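Local coordinates for protein 3,4-dihydroxybenzoate decarboxylase (Enterobacter cloacae, PDB 5NY5) that catalyses the decarboxylation of 3,4-dihydroxybenzoic acid and, in reverse, the para-carboxylation of catechols, as a UbiD-family enzyme dependent on prenylated flavin, at residues L15-H21 with E80-L85; P31-A36 with P138-P142; L204-I208 with A252-K256; G349-Y355 with I367-R373; S393-N397 with I455-T459. All blocks are in the same frame, centred on the assembly; numbering follows the deposited sequence.

Interaction 1 (L15-H21 with E80-L85)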
# COMPACT_ATOMS: atom_id res chain seq x y z
N LEU A 15 -28.69 45.95 -3.73
CA LEU A 15 -27.50 45.87 -2.89
C LEU A 15 -27.32 47.11 -2.04
O LEU A 15 -26.85 47.03 -0.90
CB LEU A 15 -26.26 45.64 -3.75
CG LEU A 15 -26.23 44.36 -4.59
CD1 LEU A 15 -24.87 44.19 -5.24
CD2 LEU A 15 -26.57 43.15 -3.74
N GLN A 16 -27.70 48.28 -2.57
CA GLN A 16 -27.55 49.51 -1.80
C GLN A 16 -28.44 49.52 -0.57
O GLN A 16 -28.12 50.19 0.42
CB GLN A 16 -27.83 50.71 -2.70
CG GLN A 16 -26.72 50.97 -3.72
CD GLN A 16 -27.14 51.93 -4.81
OE1 GLN A 16 -28.29 51.94 -5.24
NE2 GLN A 16 -26.20 52.76 -5.26
N ARG A 17 -29.55 48.78 -0.60
CA ARG A 17 -30.40 48.65 0.57
C ARG A 17 -29.83 47.69 1.61
O ARG A 17 -30.42 47.55 2.69
CB ARG A 17 -31.81 48.21 0.16
CG ARG A 17 -32.50 49.17 -0.79
CD ARG A 17 -34.02 49.01 -0.77
NE ARG A 17 -34.48 47.78 -1.41
CZ ARG A 17 -34.70 47.66 -2.72
NH1 ARG A 17 -34.49 48.68 -3.53
NH2 ARG A 17 -35.13 46.50 -3.22
N HIS A 18 -28.71 47.04 1.32
CA HIS A 18 -28.03 46.15 2.26
C HIS A 18 -26.58 46.59 2.34
O HIS A 18 -25.74 46.16 1.53
CB HIS A 18 -28.15 44.69 1.83
CG HIS A 18 -29.56 44.18 1.80
ND1 HIS A 18 -30.11 43.48 2.84
CD2 HIS A 18 -30.52 44.27 0.85
CE1 HIS A 18 -31.36 43.16 2.54
NE2 HIS A 18 -31.63 43.63 1.34
N PRO A 19 -26.24 47.46 3.29
CA PRO A 19 -24.87 47.99 3.34
C PRO A 19 -23.83 46.89 3.51
O PRO A 19 -24.03 45.93 4.27
CB PRO A 19 -24.91 48.92 4.56
CG PRO A 19 -26.09 48.48 5.36
CD PRO A 19 -27.09 48.00 4.36
N GLY A 20 -22.73 47.03 2.79
CA GLY A 20 -21.64 46.07 2.81
C GLY A 20 -21.47 45.30 1.52
O GLY A 20 -20.44 44.64 1.35
N HIS A 21 -22.44 45.36 0.61
CA HIS A 21 -22.40 44.59 -0.62
C HIS A 21 -22.08 45.42 -1.86
O HIS A 21 -21.90 44.84 -2.93
CB HIS A 21 -23.72 43.86 -0.83
CG HIS A 21 -23.88 42.64 0.02
ND1 HIS A 21 -23.26 41.44 -0.29
CD2 HIS A 21 -24.56 42.43 1.17
CE1 HIS A 21 -23.57 40.54 0.64
NE2 HIS A 21 -24.36 41.12 1.53
N GLU A 80 -23.23 34.97 -0.14
CA GLU A 80 -24.28 35.75 0.50
C GLU A 80 -24.88 36.75 -0.47
O GLU A 80 -26.10 36.88 -0.58
CB GLU A 80 -23.74 36.46 1.74
CG GLU A 80 -23.59 35.58 2.98
CD GLU A 80 -22.37 34.68 2.93
OE1 GLU A 80 -21.39 35.05 2.24
OE2 GLU A 80 -22.39 33.61 3.57
N ARG A 81 -24.02 37.47 -1.20
CA ARG A 81 -24.51 38.46 -2.15
C ARG A 81 -25.37 37.83 -3.23
O ARG A 81 -26.42 38.37 -3.60
CB ARG A 81 -23.33 39.22 -2.77
CG ARG A 81 -23.71 40.09 -3.95
CD ARG A 81 -22.87 41.36 -4.02
NE ARG A 81 -21.49 41.11 -4.41
CZ ARG A 81 -20.46 41.08 -3.57
NH1 ARG A 81 -20.65 41.28 -2.28
NH2 ARG A 81 -19.24 40.86 -4.03
N ALA A 82 -24.95 36.67 -3.74
CA ALA A 82 -25.75 35.98 -4.74
C ALA A 82 -27.08 35.52 -4.17
O ALA A 82 -28.11 35.59 -4.85
CB ALA A 82 -24.97 34.79 -5.30
N ALA A 83 -27.09 35.05 -2.92
CA ALA A 83 -28.33 34.61 -2.31
C ALA A 83 -29.27 35.79 -2.07
O ALA A 83 -30.49 35.67 -2.26
CB ALA A 83 -28.04 33.88 -1.00
N LEU A 84 -28.73 36.93 -1.66
CA LEU A 84 -29.54 38.12 -1.49
C LEU A 84 -30.09 38.61 -2.83
O LEU A 84 -31.24 39.05 -2.91
CB LEU A 84 -28.72 39.21 -0.81
CG LEU A 84 -29.31 40.62 -0.73
CD1 LEU A 84 -30.60 40.63 0.07
CD2 LEU A 84 -28.29 41.56 -0.11
N LEU A 85 -29.28 38.53 -3.88
CA LEU A 85 -29.72 38.92 -5.21
C LEU A 85 -30.80 38.01 -5.78
O LEU A 85 -31.38 38.34 -6.81
CB LEU A 85 -28.54 38.97 -6.17
CG LEU A 85 -27.59 40.16 -6.03
CD1 LEU A 85 -26.31 39.92 -6.81
CD2 LEU A 85 -28.28 41.43 -6.50

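Interaction 2 (P31-A36 with P138-P142)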
# COMPACT_ATOMS: atom_id res chain seq x y z
N PRO A 31 -7.19 50.99 -15.79
CA PRO A 31 -7.73 49.66 -16.15
C PRO A 31 -6.65 48.65 -16.47
O PRO A 31 -6.94 47.44 -16.48
CB PRO A 31 -8.60 49.95 -17.38
CG PRO A 31 -8.03 51.20 -17.95
CD PRO A 31 -7.58 52.01 -16.78
N ASN A 32 -5.43 49.09 -16.73
CA ASN A 32 -4.30 48.19 -16.97
C ASN A 32 -3.70 47.81 -15.62
O ASN A 32 -3.01 48.62 -14.99
CB ASN A 32 -3.28 48.85 -17.88
CG ASN A 32 -2.18 47.90 -18.31
OD1 ASN A 32 -2.32 46.68 -18.20
ND2 ASN A 32 -1.08 48.45 -18.81
N ALA A 33 -3.99 46.59 -15.17
CA ALA A 33 -3.41 45.98 -13.97
C ALA A 33 -3.87 46.64 -12.68
O ALA A 33 -4.31 45.95 -11.76
CB ALA A 33 -1.88 45.99 -14.05
N GLU A 34 -3.75 47.97 -12.58
CA GLU A 34 -4.05 48.65 -11.32
C GLU A 34 -5.47 48.35 -10.85
O GLU A 34 -5.70 48.14 -9.65
CB GLU A 34 -3.84 50.16 -11.47
CG GLU A 34 -4.48 50.98 -10.36
CD GLU A 34 -3.97 52.40 -10.30
OE1 GLU A 34 -2.92 52.63 -9.67
OE2 GLU A 34 -4.62 53.29 -10.89
N LEU A 35 -6.42 48.32 -11.78
CA LEU A 35 -7.81 48.06 -11.42
C LEU A 35 -7.95 46.73 -10.68
O LEU A 35 -8.52 46.67 -9.58
CB LEU A 35 -8.68 48.08 -12.68
CG LEU A 35 -10.19 47.98 -12.49
CD1 LEU A 35 -10.58 48.74 -11.27
CD2 LEU A 35 -10.91 48.55 -13.69
N ALA A 36 -7.43 45.65 -11.26
CA ALA A 36 -7.53 44.35 -10.61
C ALA A 36 -6.72 44.30 -9.33
O ALA A 36 -7.13 43.69 -8.34
CB ALA A 36 -7.08 43.24 -11.57
N PRO A 138 -10.32 45.81 -18.99
CA PRO A 138 -9.19 45.77 -18.07
C PRO A 138 -8.30 44.56 -18.30
O PRO A 138 -8.68 43.58 -18.93
CB PRO A 138 -9.86 45.69 -16.69
CG PRO A 138 -11.36 45.52 -16.95
CD PRO A 138 -11.53 45.21 -18.40
N THR A 139 -7.08 44.67 -17.80
CA THR A 139 -6.14 43.56 -17.72
C THR A 139 -5.97 43.18 -16.26
O THR A 139 -5.75 44.06 -15.42
CB THR A 139 -4.79 43.93 -18.34
OG1 THR A 139 -4.14 44.91 -17.51
CG2 THR A 139 -4.98 44.51 -19.73
N ASN A 140 -6.09 41.89 -15.96
CA ASN A 140 -6.01 41.45 -14.57
C ASN A 140 -4.58 41.52 -14.04
O ASN A 140 -4.36 41.97 -12.91
CB ASN A 140 -6.58 40.04 -14.43
CG ASN A 140 -8.06 40.04 -14.14
OD1 ASN A 140 -8.48 39.81 -13.00
ND2 ASN A 140 -8.87 40.31 -15.15
N THR A 141 -3.61 41.08 -14.82
CA THR A 141 -2.21 41.11 -14.43
C THR A 141 -1.39 41.73 -15.55
O THR A 141 -1.80 41.72 -16.72
CB THR A 141 -1.67 39.70 -14.13
OG1 THR A 141 -1.63 38.93 -15.34
CG2 THR A 141 -2.54 39.00 -13.11
N PRO A 142 -0.21 42.28 -15.23
CA PRO A 142 0.66 42.82 -16.28
C PRO A 142 1.12 41.79 -17.30
O PRO A 142 1.61 42.20 -18.37
CB PRO A 142 1.85 43.39 -15.49
CG PRO A 142 1.29 43.67 -14.14
CD PRO A 142 0.28 42.61 -13.88
O HOH W 1 -2.68 43.31 -11.55

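Interaction 3 (L204-I208 with A252-K256)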
# COMPACT_ATOMS: atom_id res chain seq x y z
N LEU A 204 -20.19 33.20 -38.72
CA LEU A 204 -21.28 32.89 -37.81
C LEU A 204 -21.64 34.13 -37.00
O LEU A 204 -20.77 34.68 -36.30
CB LEU A 204 -20.91 31.74 -36.87
CG LEU A 204 -22.04 31.25 -35.96
CD1 LEU A 204 -23.14 30.60 -36.78
CD2 LEU A 204 -21.52 30.30 -34.89
N PRO A 205 -22.89 34.60 -37.06
CA PRO A 205 -23.25 35.82 -36.32
C PRO A 205 -23.47 35.52 -34.84
O PRO A 205 -24.14 34.55 -34.48
CB PRO A 205 -24.55 36.28 -37.00
CG PRO A 205 -24.88 35.22 -38.04
CD PRO A 205 -24.05 34.02 -37.74
N VAL A 206 -22.89 36.37 -33.99
CA VAL A 206 -23.00 36.22 -32.54
C VAL A 206 -23.23 37.59 -31.92
O VAL A 206 -22.89 38.63 -32.49
CB VAL A 206 -21.76 35.56 -31.91
CG1 VAL A 206 -21.61 34.12 -32.38
CG2 VAL A 206 -20.51 36.37 -32.25
N THR A 207 -23.84 37.59 -30.73
CA THR A 207 -23.95 38.77 -29.90
C THR A 207 -23.31 38.49 -28.55
O THR A 207 -23.47 37.40 -27.99
CB THR A 207 -25.41 39.20 -29.70
OG1 THR A 207 -26.08 38.25 -28.87
CG2 THR A 207 -26.12 39.30 -31.04
N ILE A 208 -22.59 39.48 -28.03
CA ILE A 208 -21.88 39.37 -26.77
C ILE A 208 -22.55 40.31 -25.79
O ILE A 208 -22.41 41.53 -25.89
CB ILE A 208 -20.39 39.69 -26.93
CG1 ILE A 208 -19.80 38.83 -28.05
CG2 ILE A 208 -19.65 39.46 -25.63
CD1 ILE A 208 -18.62 39.45 -28.75
N ALA A 252 -26.79 44.83 -36.46
CA ALA A 252 -25.84 44.63 -37.55
C ALA A 252 -25.60 43.17 -37.90
O ALA A 252 -24.98 42.91 -38.94
CB ALA A 252 -24.50 45.29 -37.22
N VAL A 253 -26.04 42.22 -37.07
CA VAL A 253 -25.79 40.81 -37.31
C VAL A 253 -27.10 40.04 -37.17
O VAL A 253 -28.11 40.56 -36.71
CB VAL A 253 -24.73 40.23 -36.34
CG1 VAL A 253 -23.40 40.94 -36.53
CG2 VAL A 253 -25.20 40.34 -34.91
N LYS A 254 -27.06 38.77 -37.59
CA LYS A 254 -28.25 37.92 -37.63
C LYS A 254 -28.35 37.11 -36.34
O LYS A 254 -28.19 35.89 -36.31
CB LYS A 254 -28.20 37.01 -38.85
CG LYS A 254 -28.05 37.74 -40.17
CD LYS A 254 -29.30 38.55 -40.50
CE LYS A 254 -29.17 39.23 -41.85
NZ LYS A 254 -28.03 40.19 -41.88
N GLU A 255 -28.64 37.82 -35.25
CA GLU A 255 -28.79 37.21 -33.94
C GLU A 255 -29.42 38.23 -33.00
O GLU A 255 -29.25 39.43 -33.18
CB GLU A 255 -27.45 36.72 -33.39
CG GLU A 255 -27.56 35.81 -32.18
CD GLU A 255 -28.46 34.62 -32.42
OE1 GLU A 255 -29.60 34.61 -31.92
OE2 GLU A 255 -28.03 33.69 -33.14
N LYS A 256 -30.15 37.72 -32.01
CA LYS A 256 -30.78 38.57 -31.01
C LYS A 256 -29.81 38.88 -29.87
O LYS A 256 -28.77 38.23 -29.72
CB LYS A 256 -32.04 37.91 -30.46
CG LYS A 256 -33.14 37.74 -31.50
CD LYS A 256 -33.66 36.31 -31.52
CE LYS A 256 -34.60 36.09 -32.70
NZ LYS A 256 -34.89 34.64 -32.90

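Interaction 4 (G349-Y355 with I367-R373)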
# COMPACT_ATOMS: atom_id res chain seq x y z
N GLY A 349 -32.78 11.29 1.00
CA GLY A 349 -32.73 11.70 2.39
C GLY A 349 -31.38 11.57 3.06
O GLY A 349 -31.29 11.82 4.26
N PHE A 350 -30.33 11.21 2.32
CA PHE A 350 -29.02 10.96 2.90
C PHE A 350 -28.14 12.20 2.84
O PHE A 350 -27.68 12.69 3.88
CB PHE A 350 -28.35 9.78 2.17
CG PHE A 350 -27.06 9.32 2.80
CD1 PHE A 350 -27.02 8.93 4.12
CD2 PHE A 350 -25.91 9.25 2.04
CE1 PHE A 350 -25.84 8.49 4.69
CE2 PHE A 350 -24.72 8.81 2.60
CZ PHE A 350 -24.69 8.43 3.93
N LEU A 351 -27.91 12.73 1.65
CA LEU A 351 -27.14 13.95 1.50
C LEU A 351 -27.89 15.13 2.11
O LEU A 351 -29.05 15.37 1.78
CB LEU A 351 -26.84 14.21 0.02
CG LEU A 351 -25.86 15.34 -0.28
CD1 LEU A 351 -24.47 14.99 0.21
CD2 LEU A 351 -25.85 15.65 -1.77
N GLN A 352 -27.22 15.85 3.00
CA GLN A 352 -27.83 17.03 3.61
C GLN A 352 -27.50 18.30 2.84
O GLN A 352 -28.37 19.15 2.65
CB GLN A 352 -27.37 17.17 5.07
CG GLN A 352 -27.63 15.94 5.91
CD GLN A 352 -29.08 15.50 5.86
OE1 GLN A 352 -29.98 16.28 6.16
NE2 GLN A 352 -29.31 14.26 5.46
N ASN A 353 -26.26 18.43 2.38
CA ASN A 353 -25.85 19.59 1.60
C ASN A 353 -24.54 19.24 0.91
O ASN A 353 -23.92 18.21 1.19
CB ASN A 353 -25.70 20.83 2.48
CG ASN A 353 -25.96 22.11 1.73
OD1 ASN A 353 -25.91 22.15 0.50
ND2 ASN A 353 -26.25 23.18 2.47
N VAL A 354 -24.12 20.12 0.01
CA VAL A 354 -22.88 19.94 -0.73
C VAL A 354 -22.31 21.31 -1.05
O VAL A 354 -23.05 22.24 -1.36
CB VAL A 354 -23.10 19.09 -2.00
CG1 VAL A 354 -24.28 19.62 -2.80
CG2 VAL A 354 -21.85 19.05 -2.87
N TYR A 355 -20.99 21.44 -0.94
CA TYR A 355 -20.30 22.70 -1.18
C TYR A 355 -19.19 22.45 -2.19
O TYR A 355 -18.30 21.63 -1.96
CB TYR A 355 -19.72 23.26 0.13
CG TYR A 355 -18.94 24.55 -0.01
CD1 TYR A 355 -19.14 25.41 -1.08
CD2 TYR A 355 -17.99 24.91 0.94
CE1 TYR A 355 -18.42 26.58 -1.20
CE2 TYR A 355 -17.26 26.08 0.82
CZ TYR A 355 -17.49 26.91 -0.25
OH TYR A 355 -16.77 28.08 -0.37
N ILE A 367 -17.29 19.12 -1.00
CA ILE A 367 -17.56 18.82 0.39
C ILE A 367 -18.99 18.29 0.47
O ILE A 367 -19.92 18.95 0.02
CB ILE A 367 -17.39 20.06 1.29
CG1 ILE A 367 -16.17 20.88 0.84
CG2 ILE A 367 -17.27 19.66 2.74
CD1 ILE A 367 -14.86 20.16 0.96
N LEU A 368 -19.15 17.11 1.05
CA LEU A 368 -20.45 16.45 1.13
C LEU A 368 -20.84 16.27 2.59
O LEU A 368 -20.07 15.74 3.38
CB LEU A 368 -20.43 15.11 0.41
CG LEU A 368 -20.83 15.13 -1.07
CD1 LEU A 368 -19.87 15.96 -1.90
CD2 LEU A 368 -20.91 13.71 -1.61
N GLN A 369 -22.04 16.72 2.92
CA GLN A 369 -22.58 16.62 4.27
C GLN A 369 -23.68 15.56 4.25
O GLN A 369 -24.73 15.76 3.64
CB GLN A 369 -23.13 17.96 4.75
CG GLN A 369 -23.49 17.99 6.22
CD GLN A 369 -24.11 19.31 6.62
OE1 GLN A 369 -25.03 19.79 5.97
NE2 GLN A 369 -23.60 19.90 7.70
N VAL A 370 -23.42 14.43 4.91
CA VAL A 370 -24.36 13.33 4.94
C VAL A 370 -24.81 13.12 6.38
O VAL A 370 -24.20 13.60 7.33
CB VAL A 370 -23.77 12.03 4.37
CG1 VAL A 370 -23.34 12.24 2.93
CG2 VAL A 370 -22.59 11.57 5.21
N LYS A 371 -25.91 12.37 6.53
CA LYS A 371 -26.46 12.04 7.83
C LYS A 371 -26.76 10.55 7.86
O LYS A 371 -27.67 10.08 7.17
CB LYS A 371 -27.72 12.85 8.12
CG LYS A 371 -28.36 12.55 9.47
CD LYS A 371 -29.65 13.34 9.65
CE LYS A 371 -30.28 13.09 11.01
NZ LYS A 371 -31.62 13.72 11.12
N LYS A 372 -25.99 9.80 8.64
CA LYS A 372 -26.26 8.38 8.82
C LYS A 372 -27.43 8.23 9.79
O LYS A 372 -27.33 8.61 10.96
CB LYS A 372 -25.02 7.66 9.33
CG LYS A 372 -23.89 7.64 8.32
CD LYS A 372 -22.62 7.05 8.91
CE LYS A 372 -21.45 7.20 7.95
NZ LYS A 372 -20.17 6.85 8.61
N ARG A 373 -28.54 7.68 9.29
CA ARG A 373 -29.76 7.56 10.07
C ARG A 373 -30.00 6.15 10.59
O ARG A 373 -30.78 5.98 11.53
CB ARG A 373 -30.95 7.97 9.20
CG ARG A 373 -30.69 9.23 8.38
CD ARG A 373 -31.42 9.18 7.05
NE ARG A 373 -30.88 8.17 6.15
CZ ARG A 373 -31.33 7.94 4.93
NH1 ARG A 373 -32.33 8.65 4.44
NH2 ARG A 373 -30.78 6.99 4.18
O HOH W 2 -26.02 22.27 5.82

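Interaction 5 (S393-N397 with I455-T459)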
# COMPACT_ATOMS: atom_id res chain seq x y z
N SER A 393 -16.87 15.15 -13.44
CA SER A 393 -15.59 14.48 -13.66
C SER A 393 -14.40 15.40 -13.43
O SER A 393 -13.28 14.91 -13.27
CB SER A 393 -15.54 13.91 -15.08
OG SER A 393 -15.64 14.92 -16.05
N GLU A 394 -14.61 16.72 -13.40
CA GLU A 394 -13.51 17.64 -13.13
C GLU A 394 -13.23 17.80 -11.64
O GLU A 394 -12.30 18.53 -11.28
CB GLU A 394 -13.80 18.99 -13.77
CG GLU A 394 -13.65 18.97 -15.28
CD GLU A 394 -14.30 20.16 -15.96
OE1 GLU A 394 -15.09 20.86 -15.30
OE2 GLU A 394 -14.01 20.39 -17.15
N LEU A 395 -13.99 17.14 -10.78
CA LEU A 395 -13.66 17.08 -9.37
C LEU A 395 -12.37 16.29 -9.16
O LEU A 395 -12.07 15.36 -9.90
CB LEU A 395 -14.79 16.44 -8.57
CG LEU A 395 -15.94 17.34 -8.14
CD1 LEU A 395 -17.14 16.50 -7.76
CD2 LEU A 395 -15.49 18.19 -6.97
N LYS A 396 -11.61 16.68 -8.14
CA LYS A 396 -10.38 16.00 -7.78
C LYS A 396 -10.47 15.31 -6.43
O LYS A 396 -10.13 14.13 -6.31
CB LYS A 396 -9.20 16.98 -7.80
CG LYS A 396 -7.85 16.33 -7.57
CD LYS A 396 -6.74 17.32 -7.74
CE LYS A 396 -5.38 16.71 -7.46
NZ LYS A 396 -4.31 17.74 -7.51
N ASN A 397 -10.92 16.02 -5.40
CA ASN A 397 -10.98 15.45 -4.06
C ASN A 397 -12.38 15.62 -3.49
O ASN A 397 -13.10 16.57 -3.82
CB ASN A 397 -9.95 16.10 -3.13
CG ASN A 397 -8.53 15.82 -3.55
OD1 ASN A 397 -8.21 14.72 -3.99
ND2 ASN A 397 -7.67 16.82 -3.43
N ILE A 455 -4.68 14.35 -16.14
CA ILE A 455 -5.02 13.13 -15.41
C ILE A 455 -4.50 13.27 -13.99
O ILE A 455 -3.45 13.88 -13.75
CB ILE A 455 -4.44 11.88 -16.10
CG1 ILE A 455 -4.84 11.86 -17.58
CG2 ILE A 455 -4.91 10.61 -15.40
CD1 ILE A 455 -4.26 10.71 -18.34
N SER A 456 -5.24 12.71 -13.04
CA SER A 456 -4.94 12.93 -11.64
C SER A 456 -5.21 11.67 -10.83
O SER A 456 -5.91 10.76 -11.28
CB SER A 456 -5.77 14.09 -11.07
OG SER A 456 -5.55 14.24 -9.68
N CYS A 457 -4.64 11.64 -9.64
CA CYS A 457 -5.13 10.78 -8.58
C CYS A 457 -6.22 11.54 -7.84
O CYS A 457 -6.05 12.71 -7.50
CB CYS A 457 -4.00 10.39 -7.62
SG CYS A 457 -4.50 9.39 -6.22
N LYS A 458 -7.36 10.88 -7.63
CA LYS A 458 -8.49 11.49 -6.95
C LYS A 458 -8.66 10.81 -5.59
O LYS A 458 -8.56 9.59 -5.49
CB LYS A 458 -9.76 11.36 -7.79
CG LYS A 458 -9.58 11.91 -9.20
CD LYS A 458 -10.90 12.16 -9.90
CE LYS A 458 -10.68 12.85 -11.23
NZ LYS A 458 -11.96 13.29 -11.85
N THR A 459 -8.88 11.61 -4.56
CA THR A 459 -8.82 11.14 -3.19
C THR A 459 -10.14 11.41 -2.48
O THR A 459 -10.70 12.50 -2.58
CB THR A 459 -7.67 11.81 -2.43
OG1 THR A 459 -6.46 11.66 -3.17
CG2 THR A 459 -7.49 11.18 -1.06
O HOH W 3 -5.35 12.97 -4.95

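Interaction 1 (L15-H21 with E80-L85)
In the N-terminal UbiD domain, the end of helix 8-16 and the type II turn from His18 to His21 pack against helix 79-84, with Leu84 and Arg81 meeting the two histidines. Leu84 holds CG anti to its own N (chi1 170°) and reaches over one face of the His18 ring: CD1 sits 3.6 Å from the His18 ring centroid, offset toward the rim, a CH-pi contact. Leu84 CD2 comes to 3.5 Å from His18 CG and also reaches His21 CD2. Beside it, Leu15 brings its CD2 to within 3.7 Å of Leu85 CD2 and its CD1 to 3.7 Å from Arg81 CD, crossing both side chains at about a right angle.

His21 and Arg81 run past one another in opposite directions, their flat groups turned 72° apart. Arg81 NH1 donates to His21 ND1 at 3.3 Å, keeping the acceptor in the guanidinium plane while lying somewhat out of the imidazole plane. NH1 also donates to Gly55 O, while NH2 and NE are taken by Gly74 O and Met75 O, which restricts the rotation of the guanidinium. Leu15 also packs on Tyr22 of strand 22-25, and His21 is backbone-bonded to Ala57, the first residue of strand 57-60.

Interaction 2 (P31-A36 with P138-P142)
Asn32 and Thr139 approach at a slant, the amide oxygen of one meeting the hydroxyl of the other. Asn32 extends CG anti to its backbone N (chi1 -173°), bringing OD1 to 2.6 Å from Thr139 OG1. The hydroxyl donates in the plane of the amide carbonyl, on a lone pair, and in turn receives a weak bond from Ala33 N. Thr139 carries OG1 between its own N and carbonyl carbon (chi1 68°), which places the hydroxyl between these two partners. Ala33 N also donates to Thr139 O at 3.1 Å, and Thr139 N donates to Pro31 O at 3.1 Å; together they form a single backbone bridge between Asn32 and Thr139.

Apolar contacts adjoin these hydrogen bonds. Ala33 CB touches Pro142 CG at 3.9 Å, and Leu35 CD2 approaches Pro138 CB at 4.3 Å. Ala36 turns its methyl toward the loop, where CB comes to 3.3 Å from Asn140 O. That carbonyl and Ala33 O both accept from one water, which links the start of the helix to the loop.

Met479 and Pro477 of a second subunit pack on Ala33 and Pro142. Ala33 is the N-cap of helix 34-42, so the contact pins the beginning of this helix to the loop between helix 131-134 and strand 148-157. Asn140 OD1 is held by Gly322 N, and Pro138 is backbone-bonded to Phe148 of strand 148-157.

Interaction 3 (L204-I208 with A252-K256)
Thr207 on strand 204-210 uses both branches of its side chain against residues 252-256. With chi1 at 70°, OG1 lies between the backbone N and the carbonyl carbon and CG2 is anti to the carbonyl carbon. The hydroxyl donates to Lys256 O at 2.8 Å, approaching 17° from the carbonyl plane, while CG2 rests 3.7 Å from Glu255 CB. The Thr207 and Glu255 side chains meet at nearly a right angle.

Glu255 starts with CG anti to N (chi1 -167°) and then bends at chi2 (54°), a fold that returns OE1 to its neighbour's backbone: Lys256 N donates to it at 3.2 Å from the anti side, well out of the carboxylate plane. Tyr231 OH also binds OE1, and Ser157 OG binds OE2, so both carboxylate oxygens are engaged.

Two residues before Thr207, Pro205 presents CB and CG of its ring to the turn centred on Lys254, an inverse gamma turn. Pro205 CB lies 4.0 Å from Val253 CB, and Pro205 CG lies 3.9 Å from Lys254 CB. Val253 sets CG2 between its N and carbonyl carbon, pointing this branch at the strand, 3.8 Å from Val206 O.

Chemically, one side-chain hydrogen bond fixes one end of a contact that is otherwise van der Waals packing, while the tyrosine, the serine and Lys256 N restrain a buried carboxylate and would be expected to stabilise its negative charge.

Interaction 4 (G349-Y355 with I367-R373)
Phe350 and Val370 meet at the open end of a beta hairpin whose strands, 351-356 and 365-370, run antiparallel. Among the backbone bonds, Tyr355 and Ile367 form a reciprocal hydrogen-bonded pair, and Gln369 N donates to Asn353 O at 3.0 Å. The ladder then shifts in a classic beta bulge: Gln352 and Asn353 both face Gln369, whose carbonyl accepts a short bond of 2.6 Å from Gln352 N and a weak one from Asn353 N. Beyond it, Phe350 O takes two donors from opposite faces of its plane, Lys371 N at 3.2 Å and Gln352 NE2 at 2.8 Å; Gln352 curls back through chi2 (-54°) to reach it. On the face that carries Asn353 and Gln369, a water donates to Gln369 OE1.

The apolar contacts include Val370 CB over one face of the Phe350 ring, 3.9 Å from its centroid. Leu351 CD1 touches Leu368 CG at 3.9 Å, and Val354 CG2 lies alongside Leu368 CD1 at 3.8 Å.

Leu351 and Val354 pack on helix 324-346, and Leu368 on helix 380-391. Strand 351-356 is outermost in its sheet within this chain, while strand 365-370 pairs on its far side with parallel strand 397-401, through Leu368 to Ile399 and Val401 and Val370 to Val401.

Interaction 5 (S393-N397 with I455-T459)
Lys458, on strand 455-462, sends its side chain along the loop 393-397 and ends among its carbonyls. CB lies 3.2 Å from Lys396 O, and CG stays near the same oxygen. With CG anti to the carbonyl carbon (chi1 -54°) and the chain extended beyond it, the next methylenes pass to the neighbouring carbonyl: CD is 3.4 Å from Leu395 O, and CE is close to it as well. At the tip, NZ donates to Leu395 O at 2.8 Å, almost in line with the C=O bond, and lies 2.5 Å from Ser393 O. Arg434 O is a further acceptor, so the buried ammonium is received by backbone oxygens, which probably favour its charged form.

Past Lys458 the backbones join as parallel strands, Asn397 being paired with Thr459. Thr459 N donates to Asn397 OD1 at 3.2 Å, in the plane of that amide carbonyl, and more weakly to Lys396 O. The two side chains lie next to each other and point the same way, and OD1 comes to 3.3 Å from Thr459 CB. Lys396, fully extended, sets CE 3.3 Å from Ser456 OG, while its NZ goes on to Asp439 in a salt bridge and to Thr418 O and Met421 O of a second subunit.

The contact thus opens the parallel pairing of strands 397-401 and 455-462. Strand 427-434 flanks the latter through Ile433 and Leu430, and strand 397-401 is flanked on its other side by parallel strand 365-370, Asn397 being backbone-bonded to Gly366 and to Phe364 just before that strand.

In the fold
The five contacts are spread over the three sequence-family regions of the chain, and none touches another. Interactions 4 and 5 belong to one mixed sheet of the C-terminal region, their nearest atoms about 6 Å apart. Interactions 3 and 4 lie on opposite sides of the chain's centre, with centres about 44 Å apart. Interaction 2 ties the N-terminal region to the flavin-binding one and, like interaction 5, touches the second subunit. Around the cofactor site, empty in this model, interaction 3 comes within about 8 Å of His170 and of the manganese ligand Asp166 between side chains, and Asn140 of interaction 2 within about 9 Å of Arg171. Interaction 1 lies away from these sites.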